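Local coordinates for protein scyllo-inosose 3-dehydrogenase (Thermotoga maritima, PDB 3IP1) that catalyses the zinc- and NAD(+)-dependent oxidation of scyllo-inosose to 3-dehydro-scyllo-inosose, probably as a step in myo-inositol degradation, at residues 110-115 with 121-126. Residues are numbered along the deposited sequence; the frame is centred on the assembly and turned at random.
Sequences AINRRT and IGEPVC
Asn112 ND2 and Arg114 NE both donate to Glu123 OE2, and the tight part of the contact lies here, between the buried Asn112 and Glu123. Asn112 ND2 donates to Glu123 OE2 over 2.8 Å; the oxygen lies in the amide plane, yet the amide reaches it from above the carboxylate plane, the two planes being 67° apart. Arg114 NE reaches Glu123 OE2 from the syn side at 2.9 Å, with a nearly straight hydrogen bond (161°). The salt bridge is side-on: Arg114 NH2 also bonds Glu123 OE1 at 3.1 Å. With CG anti to the backbone N and a bend at chi2 (85°), Glu123 carries its carboxylate over to the other segment, where the nearest CA atoms, those of Asn112 and Glu123, are 9.2 Å apart. Asn112 is itself fixed by an Asx turn, its OD1 accepting from Arg114 N at 2.9 Å. The interaction ties this turn, in the short hairpin of strands 111-112 and 117-118, to the residue just before strand 124-127 within the GroES-like domain of the zinc-containing alcohol dehydrogenases. Ser174 OG, on the neighbouring strand 172-174, also hydrogen-bonds Glu123 OE2. An alanine here would probably leave the Arg114 guanidinium without its countercharge and Asn112 ND2 without its acceptor. The looser side is that of the partly exposed Arg114, whose NH2 bond is longer, more bent and tilted from the guanidinium plane; the packing that remains there is Thr115 CG2 over one guanidinium face, displaced toward the edge of the group, and Arg308 of the third subunit, hydrogen-bonded to the Arg114 carbonyl O.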
loop_
_atom_site.group_PDB
_atom_site.type_symbol
_atom_site.label_atom_id
_atom_site.label_comp_id
_atom_site.label_asym_id
_atom_site.label_seq_id
_atom_site.Cartn_x
_atom_site.Cartn_y
_atom_site.Cartn_z
ATOM N N ALA A 110 11.810 -13.114 -30.874
ATOM C CA ALA A 110 12.635 -12.753 -29.719
ATOM C C ALA A 110 12.619 -11.243 -29.494
ATOM O O ALA A 110 13.432 -10.508 -30.049
ATOM C CB ALA A 110 14.069 -13.277 -29.880
ATOM N N ILE A 111 11.682 -10.784 -28.670
ATOM C CA ILE A 111 11.373 -9.343 -28.603
ATOM C C ILE A 111 12.139 -8.585 -27.524
ATOM O O ILE A 111 12.164 -8.990 -26.371
ATOM C CB ILE A 111 9.847 -9.108 -28.437
ATOM C CG1 ILE A 111 9.047 -9.877 -29.521
ATOM C CG2 ILE A 111 9.532 -7.631 -28.452
ATOM C CD1 ILE A 111 9.379 -9.502 -30.985
ATOM N N ASN A 112 12.761 -7.485 -27.918
ATOM C CA ASN A 112 13.413 -6.571 -26.988
ATOM C C ASN A 112 12.368 -5.610 -26.410
ATOM O O ASN A 112 11.732 -4.856 -27.158
ATOM C CB ASN A 112 14.518 -5.785 -27.697
ATOM C CG ASN A 112 15.271 -4.858 -26.766
ATOM O OD1 ASN A 112 14.892 -4.694 -25.618
ATOM N ND2 ASN A 112 16.346 -4.239 -27.262
ATOM N N ARG A 113 12.194 -5.647 -25.090
ATOM C CA ARG A 113 11.253 -4.752 -24.412
ATOM C C ARG A 113 11.537 -3.268 -24.638
ATOM O O ARG A 113 10.595 -2.479 -24.691
ATOM C CB ARG A 113 11.199 -5.026 -22.916
ATOM C CG ARG A 113 10.306 -6.187 -22.540
ATOM C CD ARG A 113 10.456 -6.490 -21.074
ATOM N NE ARG A 113 11.692 -7.236 -20.826
ATOM C CZ ARG A 113 11.746 -8.518 -20.478
ATOM N NH1 ARG A 113 12.933 -9.107 -20.302
ATOM N NH2 ARG A 113 10.618 -9.208 -20.312
ATOM N N ARG A 114 12.813 -2.893 -24.777
ATOM C CA ARG A 114 13.181 -1.504 -25.110
ATOM C C ARG A 114 12.407 -0.953 -26.318
ATOM O O ARG A 114 11.998 0.206 -26.313
ATOM C CB ARG A 114 14.690 -1.346 -25.361
ATOM C CG ARG A 114 15.105 0.129 -25.613
ATOM C CD ARG A 114 16.590 0.332 -25.903
ATOM N NE ARG A 114 17.073 -0.459 -27.035
ATOM C CZ ARG A 114 17.048 -0.083 -28.316
ATOM N NH1 ARG A 114 16.534 1.084 -28.684
ATOM N NH2 ARG A 114 17.534 -0.890 -29.244
ATOM N N THR A 115 12.201 -1.787 -27.338
ATOM C CA THR A 115 11.616 -1.329 -28.602
ATOM C C THR A 115 10.284 -1.985 -28.908
ATOM O O THR A 115 9.571 -1.538 -29.793
ATOM C CB THR A 115 12.548 -1.631 -29.784
ATOM O OG1 THR A 115 12.823 -3.041 -29.821
ATOM C CG2 THR A 115 13.858 -0.848 -29.650
ATOM N N ILE A 121 20.929 -7.568 -33.752
ATOM C CA ILE A 121 22.323 -7.967 -33.577
ATOM C C ILE A 121 23.108 -6.752 -33.101
ATOM O O ILE A 121 22.934 -5.654 -33.622
ATOM C CB ILE A 121 22.907 -8.562 -34.879
ATOM C CG1 ILE A 121 22.272 -9.934 -35.138
ATOM C CG2 ILE A 121 24.449 -8.639 -34.795
ATOM C CD1 ILE A 121 22.680 -10.625 -36.492
ATOM N N GLY A 122 23.954 -6.941 -32.092
ATOM C CA GLY A 122 24.726 -5.831 -31.545
ATOM C C GLY A 122 24.143 -5.189 -30.294
ATOM O O GLY A 122 24.825 -4.410 -29.644
ATOM N N GLU A 123 22.890 -5.496 -29.943
ATOM C CA GLU A 123 22.266 -4.903 -28.747
ATOM C C GLU A 123 22.969 -5.392 -27.470
ATOM O O GLU A 123 23.124 -6.606 -27.291
ATOM C CB GLU A 123 20.776 -5.241 -28.689
ATOM C CG GLU A 123 20.046 -4.756 -27.440
ATOM C CD GLU A 123 19.557 -3.303 -27.538
ATOM O OE1 GLU A 123 20.008 -2.577 -28.443
ATOM O OE2 GLU A 123 18.729 -2.877 -26.699
ATOM N N PRO A 124 23.406 -4.455 -26.592
ATOM C CA PRO A 124 24.008 -4.857 -25.312
ATOM C C PRO A 124 22.924 -5.222 -24.293
ATOM O O PRO A 124 21.959 -4.463 -24.106
ATOM C CB PRO A 124 24.761 -3.602 -24.852
ATOM C CG PRO A 124 24.055 -2.442 -25.538
ATOM C CD PRO A 124 23.395 -2.980 -26.778
ATOM N N VAL A 125 23.096 -6.359 -23.633
ATOM C CA VAL A 125 22.077 -6.853 -22.709
ATOM C C VAL A 125 22.650 -7.472 -21.450
ATOM O O VAL A 125 23.829 -7.860 -21.416
ATOM C CB VAL A 125 21.117 -7.889 -23.393
ATOM C CG1 VAL A 125 20.304 -7.230 -24.465
ATOM C CG2 VAL A 125 21.889 -9.086 -23.967
ATOM N N CYS A 126 21.812 -7.545 -20.416
ATOM C CA CYS A 126 22.058 -8.427 -19.286
ATOM C C CYS A 126 20.822 -9.313 -19.173
ATOM O O CYS A 126 19.816 -9.056 -19.828
ATOM C CB CYS A 126 22.278 -7.627 -18.007
ATOM S SG CYS A 126 20.837 -6.675 -17.500
#